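Local coordinates for M32 carboxypeptidase (Pyrococcus furiosus, PDB 1KA2), which removes amino acids one at a time from the C-terminus of peptides with broad specificity, as a homodimeric, cobalt-dependent metallocarboxypeptidase of the M32 family, at residues A[298-303]-A[431-436]; A[357-362]-A[425-430]; A[439-444]-A[457-462]. All coordinates share one frame; numbering follows the deposited sequence.

Contact 1 of 3, residues A[298-303]-A[431-436]; sequences HESQSR and AQLYYH. With MG (magnesium ion), chain B.
L433 of helix 421-440 meets Q301 and S300 of helix 295-309, and a single methyl group does the touching. Q301 is the side chain to follow. Its CB leaves the backbone on the far side from L433, but the chain bends at chi2 (-55°) and brings the amide back. NE2 then lies 3.5 Å from CD1 of L433, with the two side chains crossing at about a right angle. The same NE2 donates an N-H to OG of S300 at 3.1 Å; the bond is nearly straight (166°) and lies close to the amide plane, which helps fix the rotation of the amide. On the other branch, OE1 is hydrogen-bonded to H465, so both ends of this buried amide are engaged. Glutamine suits the place because one flat group can serve two polar neighbours beside an apolar one. OG of S300 also bonds to the carbonyl O of I297 and stands 3.9 Å from CD1 of L433. A small residue is fitting where S300 also packs on L429; within 298-303 and 431-436 the nearest CA atoms, of S300 and L433, are 8.1 Å apart.

One residue before S300, E299 binds the magnesium ion through OE2 at 2.1 Å, alongside H269, H273 and three waters. OG of S302 bonds to that OE2 from above the carboxylate plane, giving the ligand oxygen a second-shell partner. This is the glutamate helix that completes the HEXXH site, where cobalt is the catalytic metal and magnesium sits in this crystal. Helix 295-309 is touched through S302 by helix 261-278, which carries the histidines, and through S300 and Q301 by helix 421-440, where L433 also reaches I481 of helix 473-481.

Contact 2 of 3, residues A[357-362]-A[425-430]; sequences VTYNFH and IGTLLS
T427 and N360 face each other from opposite directions and carry the polar part of this buried contact. Along 425-430, part of helix 421-440, I425 turns away from 357-362, and G426 follows with no side chain, packing its CA against E299 of the metal site. T427 comes next and has two branches to offer. OG1, which a chi1 of 68° folds back over its own helix, accepts an N-H from ND2 of N360 at 3.0 Å. The bond is bent (145°), although OG1 lies only 12° out of the amide plane. OG1 is also hydrogen-bonded to the carbonyl O of T424, and T424 OG1 in turn bonds OD1 of N360, so the asparagine amide is held at both ends. The methyl CG2 of T427 approaches the Y359 ring obliquely, 4.0 Å from CD2. Threonine thus suits a spot with an amide and an aromatic ring as neighbours. L428 adds CD2, 4.0 Å from ND2 of N360, an apolar margin beside the polar pair. S430 closes the segment by turning OG back to the carbonyl O of T427 at 2.6 Å, a serine bond to its own helix.

Y359 also makes a cation-pi contact with R303, and its side chain is about 5 Å from that of E299 at their nearest atoms. This places the contact beside an HEXXH metallopeptidase site, consistent with an outer shell round ligand E299.

Contact 3 of 3, residues A[439-444]-A[457-462]; sequences KDIPDF and KAWLRE
A chi1 of -172° carries the indole of W459, trans to the main-chain nitrogen, out toward D440, whose own CG stands opposite its carbonyl carbon. The two side chains cross at about a right angle. NE1 of W459 gives its N-H to OD2 of D440 at 2.7 Å, and the bond is almost perfectly straight (176°). OD2 accepts with its anti lone pair and itself lies practically in the indole plane, while carboxylate and indole planes stand 44° apart. A tryptophan fits here because its large apolar body can be buried while its one polar atom reaches an exposed acid. I441 adds the apolar share: its CD1 lies 4.2 Å from CB of W459, near the root of the side chain. A phenylalanine in place of W459 would probably leave OD2 of D440 without its N-H donor and the carboxylate freer to turn.

K463 makes a cation-pi contact with the indole, and a weak, long ion pair with OD2. D440 is the last residue of helix 421-440, and I441 begins the type I turn to F444 that leads into helix 444-450. The contact thus ties this helix end to helix 454-465, with W459 also packed on H436 and I437 and F444 turned onto F304 and I309 of helix 295-309.

Overall arrangement
Helix 421-440 supplies a side of contacts 1 and 2 and, with its last turn and the residue after it, of contact 3. Contacts 1 and 2 are wholly buried, with centres 11 Å apart, and they touch directly where the backbone of S300 meets S430. Contact 3 lies farther from the chain's centre, is only partly buried and is remote from the metal; it touches contact 1, where L460 packs on Q301, but not contact 2. Chemistry follows place. Across contact 1 there is only packing, its polar bonds staying on the metal-side helix; contact 2 is joined by a neutral hydrogen bond in the core; contact 3 uses a carboxylate, probably charged, near the surface.

Contact 1 of 3, residues A[298-303]-A[431-436]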
loop_
_atom_site.group_PDB
_atom_site.type_symbol
_atom_site.label_atom_id
_atom_site.label_comp_id
_atom_site.label_asym_id
_atom_site.label_seq_id
_atom_site.Cartn_x
_atom_site.Cartn_y
_atom_site.Cartn_z
ATOM N N HIS A 298 9.922 -10.308 20.311
ATOM C CA HIS A 298 10.267 -9.981 18.926
ATOM C C HIS A 298 11.739 -9.612 18.821
ATOM O O HIS A 298 12.428 -10.059 17.915
ATOM C CB HIS A 298 9.398 -8.843 18.383
ATOM C CG HIS A 298 8.589 -9.232 17.182
ATOM N ND1 HIS A 298 9.154 -9.476 15.948
ATOM C CD2 HIS A 298 7.258 -9.445 17.033
ATOM C CE1 HIS A 298 8.207 -9.820 15.091
ATOM N NE2 HIS A 298 7.049 -9.810 15.725
ATOM N N GLU A 299 12.231 -8.814 19.758
ATOM C CA GLU A 299 13.638 -8.439 19.737
ATOM C C GLU A 299 14.559 -9.609 20.090
ATOM O O GLU A 299 15.765 -9.541 19.869
ATOM C CB GLU A 299 13.876 -7.246 20.665
ATOM C CG GLU A 299 13.454 -5.922 20.020
ATOM C CD GLU A 299 14.425 -5.452 18.952
ATOM O OE1 GLU A 299 15.476 -4.879 19.266
ATOM O OE2 GLU A 299 14.176 -5.653 17.763
ATOM N N SER A 300 14.009 -10.682 20.646
ATOM C CA SER A 300 14.865 -11.833 20.935
ATOM C C SER A 300 15.147 -12.537 19.602
ATOM O O SER A 300 16.174 -13.187 19.429
ATOM C CB SER A 300 14.186 -12.812 21.911
ATOM O OG SER A 300 13.110 -13.503 21.303
ATOM N N GLN A 301 14.228 -12.389 18.652
ATOM C CA GLN A 301 14.381 -13.019 17.346
ATOM C C GLN A 301 15.288 -12.200 16.450
ATOM O O GLN A 301 16.197 -12.743 15.815
ATOM C CB GLN A 301 13.012 -13.205 16.696
ATOM C CG GLN A 301 12.123 -14.113 17.508
ATOM C CD GLN A 301 12.786 -15.453 17.780
ATOM O OE1 GLN A 301 12.983 -16.257 16.869
ATOM N NE2 GLN A 301 13.151 -15.689 19.036
ATOM N N SER A 302 15.053 -10.892 16.402
ATOM C CA SER A 302 15.874 -10.021 15.574
ATOM C C SER A 302 17.329 -10.051 16.047
ATOM O O SER A 302 18.244 -10.101 15.230
ATOM C CB SER A 302 15.348 -8.582 15.616
ATOM O OG SER A 302 15.397 -8.045 16.932
ATOM N N ARG A 303 17.538 -10.011 17.363
ATOM C CA ARG A 303 18.896 -10.026 17.912
ATOM C C ARG A 303 19.520 -11.407 17.783
ATOM O O ARG A 303 20.737 -11.540 17.690
ATOM C CB ARG A 303 18.897 -9.599 19.380
ATOM C CG ARG A 303 18.459 -8.156 19.610
ATOM C CD ARG A 303 19.396 -7.152 18.922
ATOM N NE ARG A 303 19.187 -5.805 19.448
ATOM C CZ ARG A 303 19.777 -4.708 18.991
ATOM N NH1 ARG A 303 20.626 -4.776 17.976
ATOM N NH2 ARG A 303 19.527 -3.540 19.564
ATOM N N ALA A 431 20.626 -14.402 23.842
ATOM C CA ALA A 431 21.737 -15.172 24.395
ATOM C C ALA A 431 21.195 -16.475 24.977
ATOM O O ALA A 431 21.666 -17.556 24.641
ATOM C CB ALA A 431 22.440 -14.369 25.482
ATOM N N GLN A 432 20.186 -16.355 25.832
ATOM C CA GLN A 432 19.570 -17.511 26.474
ATOM C C GLN A 432 19.106 -18.534 25.436
ATOM O O GLN A 432 19.374 -19.726 25.558
ATOM C CB GLN A 432 18.387 -17.045 27.334
ATOM C CG GLN A 432 18.011 -17.989 28.480
ATOM C CD GLN A 432 16.997 -17.378 29.442
ATOM O OE1 GLN A 432 16.912 -16.154 29.578
ATOM N NE2 GLN A 432 16.238 -18.228 30.129
ATOM N N LEU A 433 18.403 -18.058 24.415
ATOM C CA LEU A 433 17.915 -18.934 23.364
ATOM C C LEU A 433 19.050 -19.645 22.660
ATOM O O LEU A 433 18.904 -20.792 22.245
ATOM C CB LEU A 433 17.089 -18.138 22.343
ATOM C CG LEU A 433 15.745 -17.640 22.881
ATOM C CD1 LEU A 433 14.963 -16.869 21.810
ATOM C CD2 LEU A 433 14.962 -18.855 23.378
ATOM N N TYR A 434 20.177 -18.956 22.506
ATOM C CA TYR A 434 21.337 -19.538 21.835
ATOM C C TYR A 434 21.820 -20.809 22.521
ATOM O O TYR A 434 22.101 -21.809 21.857
ATOM C CB TYR A 434 22.499 -18.537 21.772
ATOM C CG TYR A 434 23.833 -19.197 21.484
ATOM C CD1 TYR A 434 24.062 -19.868 20.274
ATOM C CD2 TYR A 434 24.853 -19.199 22.443
ATOM C CE1 TYR A 434 25.277 -20.530 20.028
ATOM C CE2 TYR A 434 26.062 -19.854 22.211
ATOM C CZ TYR A 434 26.269 -20.516 21.004
ATOM O OH TYR A 434 27.473 -21.145 20.781
ATOM N N TYR A 435 21.923 -20.765 23.847
ATOM C CA TYR A 435 22.389 -21.923 24.608
ATOM C C TYR A 435 21.379 -23.058 24.625
ATOM O O TYR A 435 21.758 -24.223 24.680
ATOM C CB TYR A 435 22.767 -21.508 26.034
ATOM C CG TYR A 435 24.048 -20.696 26.061
ATOM C CD1 TYR A 435 24.053 -19.368 26.481
ATOM C CD2 TYR A 435 25.242 -21.239 25.588
ATOM C CE1 TYR A 435 25.216 -18.594 26.420
ATOM C CE2 TYR A 435 26.410 -20.473 25.520
ATOM C CZ TYR A 435 26.388 -19.150 25.933
ATOM O OH TYR A 435 27.528 -18.380 25.812
ATOM N N HIS A 436 20.097 -22.723 24.564
ATOM C CA HIS A 436 19.074 -23.751 24.546
ATOM C C HIS A 436 19.053 -24.465 23.196
ATOM O O HIS A 436 18.785 -25.668 23.126
ATOM C CB HIS A 436 17.714 -23.138 24.858
ATOM C CG HIS A 436 17.502 -22.883 26.318
ATOM N ND1 HIS A 436 17.157 -23.882 27.202
ATOM C CD2 HIS A 436 17.646 -21.758 27.057
ATOM C CE1 HIS A 436 17.099 -23.384 28.424
ATOM N NE2 HIS A 436 17.392 -22.097 28.364
HETATM MG MG MG B . 13.995 -4.697 15.852
HETATM O O HOH W 1 13.663 -3.435 14.088
HETATM O O HOH W 2 12.328 -3.553 16.624
HETATM O O HOH W 3 15.106 -3.039 16.846
#

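Contact 2 of 3, residues A[357-362]-A[425-430]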
loop_
_atom_site.group_PDB
_atom_site.type_symbol
_atom_site.label_atom_id
_atom_site.label_comp_id
_atom_site.label_asym_id
_atom_site.label_seq_id
_atom_site.Cartn_x
_atom_site.Cartn_y
_atom_site.Cartn_z
ATOM N N VAL A 357 28.097 -4.997 23.489
ATOM C CA VAL A 357 28.533 -5.012 24.880
ATOM C C VAL A 357 28.147 -3.721 25.608
ATOM O O VAL A 357 27.733 -3.755 26.762
ATOM C CB VAL A 357 30.061 -5.246 24.967
ATOM C CG1 VAL A 357 30.477 -5.481 26.416
ATOM C CG2 VAL A 357 30.443 -6.443 24.114
ATOM N N THR A 358 28.252 -2.590 24.915
ATOM C CA THR A 358 27.905 -1.291 25.493
ATOM C C THR A 358 26.421 -0.913 25.317
ATOM O O THR A 358 25.898 -0.077 26.057
ATOM C CB THR A 358 28.775 -0.159 24.875
ATOM O OG1 THR A 358 28.428 0.024 23.493
ATOM C CG2 THR A 358 30.256 -0.515 24.969
ATOM N N TYR A 359 25.742 -1.535 24.355
ATOM C CA TYR A 359 24.326 -1.231 24.088
ATOM C C TYR A 359 23.399 -1.197 25.302
ATOM O O TYR A 359 22.722 -0.193 25.560
ATOM C CB TYR A 359 23.734 -2.230 23.083
ATOM C CG TYR A 359 22.318 -1.897 22.646
ATOM C CD1 TYR A 359 22.072 -0.911 21.689
ATOM C CD2 TYR A 359 21.229 -2.558 23.197
ATOM C CE1 TYR A 359 20.770 -0.590 21.289
ATOM C CE2 TYR A 359 19.925 -2.246 22.813
ATOM C CZ TYR A 359 19.703 -1.264 21.860
ATOM O OH TYR A 359 18.418 -0.965 21.482
ATOM N N ASN A 360 23.349 -2.298 26.042
ATOM C CA ASN A 360 22.461 -2.355 27.188
ATOM C C ASN A 360 22.663 -1.286 28.279
ATOM O O ASN A 360 21.774 -1.065 29.102
ATOM C CB ASN A 360 22.485 -3.767 27.775
ATOM C CG ASN A 360 21.748 -4.766 26.889
ATOM O OD1 ASN A 360 20.632 -4.500 26.447
ATOM N ND2 ASN A 360 22.363 -5.913 26.632
ATOM N N PHE A 361 23.802 -0.598 28.276
ATOM C CA PHE A 361 24.020 0.430 29.287
ATOM C C PHE A 361 23.271 1.702 28.874
ATOM O O PHE A 361 22.902 2.534 29.710
ATOM C CB PHE A 361 25.526 0.672 29.498
ATOM C CG PHE A 361 26.225 -0.472 30.208
ATOM C CD1 PHE A 361 27.074 -1.334 29.519
ATOM C CD2 PHE A 361 26.007 -0.699 31.561
ATOM C CE1 PHE A 361 27.698 -2.407 30.165
ATOM C CE2 PHE A 361 26.627 -1.772 32.220
ATOM C CZ PHE A 361 27.475 -2.628 31.517
ATOM N N HIS A 362 23.018 1.827 27.577
ATOM C CA HIS A 362 22.264 2.963 27.054
ATOM C C HIS A 362 20.819 2.784 27.503
ATOM O O HIS A 362 20.123 3.752 27.802
ATOM C CB HIS A 362 22.343 2.984 25.528
ATOM C CG HIS A 362 23.681 3.393 25.005
ATOM N ND1 HIS A 362 23.988 4.701 24.691
ATOM C CD2 HIS A 362 24.798 2.671 24.749
ATOM C CE1 HIS A 362 25.234 4.766 24.258
ATOM N NE2 HIS A 362 25.747 3.547 24.283
ATOM N N ILE A 425 15.719 -6.698 26.933
ATOM C CA ILE A 425 15.099 -8.015 27.063
ATOM C C ILE A 425 15.409 -8.858 25.831
ATOM O O ILE A 425 15.724 -10.048 25.941
ATOM C CB ILE A 425 13.573 -7.913 27.208
ATOM C CG1 ILE A 425 13.231 -7.258 28.548
ATOM C CG2 ILE A 425 12.941 -9.298 27.065
ATOM C CD1 ILE A 425 11.738 -7.147 28.813
ATOM N N GLY A 426 15.287 -8.244 24.653
ATOM C CA GLY A 426 15.583 -8.951 23.420
ATOM C C GLY A 426 17.035 -9.379 23.329
ATOM O O GLY A 426 17.328 -10.515 22.956
ATOM N N THR A 427 17.955 -8.471 23.652
ATOM C CA THR A 427 19.386 -8.809 23.595
ATOM C C THR A 427 19.635 -9.976 24.555
ATOM O O THR A 427 20.221 -10.993 24.179
ATOM C CB THR A 427 20.288 -7.624 24.043
ATOM O OG1 THR A 427 20.099 -7.392 25.446
ATOM C CG2 THR A 427 19.926 -6.348 23.276
ATOM N N LEU A 428 19.176 -9.825 25.795
ATOM C CA LEU A 428 19.353 -10.865 26.809
ATOM C C LEU A 428 18.765 -12.185 26.332
ATOM O O LEU A 428 19.455 -13.208 26.275
ATOM C CB LEU A 428 18.680 -10.463 28.122
ATOM C CG LEU A 428 19.095 -9.125 28.757
ATOM C CD1 LEU A 428 18.653 -9.110 30.208
ATOM C CD2 LEU A 428 20.601 -8.915 28.669
ATOM N N LEU A 429 17.481 -12.164 25.999
ATOM C CA LEU A 429 16.824 -13.365 25.526
ATOM C C LEU A 429 17.511 -14.038 24.332
ATOM O O LEU A 429 17.395 -15.258 24.165
ATOM C CB LEU A 429 15.374 -13.063 25.151
ATOM C CG LEU A 429 14.347 -13.179 26.267
ATOM C CD1 LEU A 429 14.667 -12.155 27.330
ATOM C CD2 LEU A 429 12.947 -12.965 25.714
ATOM N N SER A 430 18.195 -13.263 23.488
ATOM C CA SER A 430 18.849 -13.849 22.307
ATOM C C SER A 430 19.997 -14.762 22.726
ATOM O O SER A 430 20.298 -15.766 22.057
ATOM C CB SER A 430 19.377 -12.774 21.334
ATOM O OG SER A 430 20.528 -12.105 21.831
#

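Contact 3 of 3, residues A[439-444]-A[457-462]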
loop_
_atom_site.group_PDB
_atom_site.type_symbol
_atom_site.label_atom_id
_atom_site.label_comp_id
_atom_site.label_asym_id
_atom_site.label_seq_id
_atom_site.Cartn_x
_atom_site.Cartn_y
_atom_site.Cartn_z
ATOM N N LYS A 439 22.005 -26.764 22.591
ATOM C CA LYS A 439 21.807 -28.058 23.232
ATOM C C LYS A 439 21.149 -29.060 22.288
ATOM O O LYS A 439 21.589 -30.203 22.190
ATOM C CB LYS A 439 20.950 -27.892 24.493
ATOM C CG LYS A 439 20.353 -29.189 25.024
ATOM C CD LYS A 439 19.676 -29.004 26.380
ATOM C CE LYS A 439 18.486 -28.060 26.308
ATOM N NZ LYS A 439 17.904 -27.795 27.660
ATOM N N ASP A 440 20.093 -28.640 21.596
ATOM C CA ASP A 440 19.405 -29.533 20.666
ATOM C C ASP A 440 20.127 -29.632 19.331
ATOM O O ASP A 440 19.919 -30.579 18.582
ATOM C CB ASP A 440 17.970 -29.064 20.423
ATOM C CG ASP A 440 17.161 -29.016 21.693
ATOM O OD1 ASP A 440 17.355 -29.915 22.533
ATOM O OD2 ASP A 440 16.333 -28.095 21.852
ATOM N N ILE A 441 20.976 -28.649 19.043
ATOM C CA ILE A 441 21.729 -28.613 17.794
ATOM C C ILE A 441 23.174 -28.212 18.089
ATOM O O ILE A 441 23.593 -27.090 17.800
ATOM C CB ILE A 441 21.122 -27.584 16.815
ATOM C CG1 ILE A 441 19.609 -27.788 16.708
ATOM C CG2 ILE A 441 21.779 -27.718 15.446
ATOM C CD1 ILE A 441 18.909 -26.755 15.845
ATOM N N PRO A 442 23.960 -29.133 18.673
ATOM C CA PRO A 442 25.360 -28.844 19.003
ATOM C C PRO A 442 26.237 -28.480 17.812
ATOM O O PRO A 442 27.329 -27.945 17.986
ATOM C CB PRO A 442 25.819 -30.117 19.716
ATOM C CG PRO A 442 24.948 -31.184 19.113
ATOM C CD PRO A 442 23.600 -30.510 19.055
ATOM N N ASP A 443 25.765 -28.765 16.604
ATOM C CA ASP A 443 26.528 -28.434 15.402
ATOM C C ASP A 443 25.957 -27.143 14.800
ATOM O O ASP A 443 25.948 -26.944 13.579
ATOM C CB ASP A 443 26.449 -29.587 14.398
ATOM C CG ASP A 443 25.034 -29.844 13.912
ATOM O OD1 ASP A 443 24.090 -29.674 14.710
ATOM O OD2 ASP A 443 24.867 -30.231 12.735
ATOM N N PHE A 444 25.479 -26.279 15.693
ATOM C CA PHE A 444 24.896 -24.987 15.345
ATOM C C PHE A 444 25.833 -24.208 14.427
ATOM O O PHE A 444 25.459 -23.848 13.311
ATOM C CB PHE A 444 24.632 -24.186 16.632
ATOM C CG PHE A 444 23.978 -22.850 16.403
ATOM C CD1 PHE A 444 22.593 -22.747 16.273
ATOM C CD2 PHE A 444 24.750 -21.692 16.308
ATOM C CE1 PHE A 444 21.980 -21.502 16.051
ATOM C CE2 PHE A 444 24.157 -20.441 16.088
ATOM C CZ PHE A 444 22.767 -20.344 15.959
ATOM N N LYS A 457 15.687 -22.665 11.824
ATOM C CA LYS A 457 14.440 -21.955 11.596
ATOM C C LYS A 457 13.300 -22.767 12.202
ATOM O O LYS A 457 12.385 -22.215 12.812
ATOM C CB LYS A 457 14.205 -21.751 10.089
ATOM C CG LYS A 457 15.155 -20.738 9.448
ATOM C CD LYS A 457 15.271 -20.934 7.944
ATOM C CE LYS A 457 13.955 -20.693 7.228
ATOM N NZ LYS A 457 14.073 -20.918 5.758
ATOM N N ALA A 458 13.368 -24.083 12.047
ATOM C CA ALA A 458 12.334 -24.972 12.572
ATOM C C ALA A 458 12.358 -25.033 14.107
ATOM O O ALA A 458 11.313 -25.156 14.751
ATOM C CB ALA A 458 12.512 -26.375 11.980
ATOM N N TRP A 459 13.551 -24.947 14.690
ATOM C CA TRP A 459 13.677 -24.988 16.149
ATOM C C TRP A 459 12.982 -23.756 16.713
ATOM O O TRP A 459 12.239 -23.846 17.685
ATOM C CB TRP A 459 15.154 -24.982 16.564
ATOM C CG TRP A 459 15.377 -25.207 18.027
ATOM C CD1 TRP A 459 15.655 -26.397 18.642
ATOM C CD2 TRP A 459 15.370 -24.213 19.060
ATOM N NE1 TRP A 459 15.829 -26.204 19.991
ATOM C CE2 TRP A 459 15.659 -24.874 20.275
ATOM C CE3 TRP A 459 15.151 -22.831 19.076
ATOM C CZ2 TRP A 459 15.736 -24.197 21.495
ATOM C CZ3 TRP A 459 15.229 -22.154 20.294
ATOM C CH2 TRP A 459 15.519 -22.842 21.484
ATOM N N LEU A 460 13.229 -22.605 16.086
ATOM C CA LEU A 460 12.609 -21.356 16.512
ATOM C C LEU A 460 11.087 -21.436 16.370
ATOM O O LEU A 460 10.353 -20.956 17.226
ATOM C CB LEU A 460 13.145 -20.174 15.690
ATOM C CG LEU A 460 14.304 -19.284 16.195
ATOM C CD1 LEU A 460 14.596 -19.520 17.671
ATOM C CD2 LEU A 460 15.523 -19.533 15.381
ATOM N N ARG A 461 10.612 -22.061 15.295
ATOM C CA ARG A 461 9.173 -22.186 15.068
ATOM C C ARG A 461 8.478 -22.934 16.197
ATOM O O ARG A 461 7.542 -22.424 16.812
ATOM C CB ARG A 461 8.906 -22.904 13.740
ATOM C CG ARG A 461 7.435 -23.075 13.404
ATOM C CD ARG A 461 7.266 -23.309 11.915
ATOM N NE ARG A 461 6.000 -22.765 11.428
ATOM C CZ ARG A 461 5.753 -22.458 10.153
ATOM N NH1 ARG A 461 6.687 -22.643 9.223
ATOM N NH2 ARG A 461 4.575 -21.946 9.806
ATOM N N GLU A 462 8.944 -24.150 16.462
ATOM C CA GLU A 462 8.369 -24.989 17.505
ATOM C C GLU A 462 8.458 -24.382 18.892
ATOM O O GLU A 462 7.512 -24.481 19.677
ATOM C CB GLU A 462 9.061 -26.353 17.532
ATOM C CG GLU A 462 8.319 -27.442 16.788
ATOM C CD GLU A 462 6.930 -27.679 17.344
ATOM O OE1 GLU A 462 6.805 -27.939 18.566
ATOM O OE2 GLU A 462 5.963 -27.606 16.554
#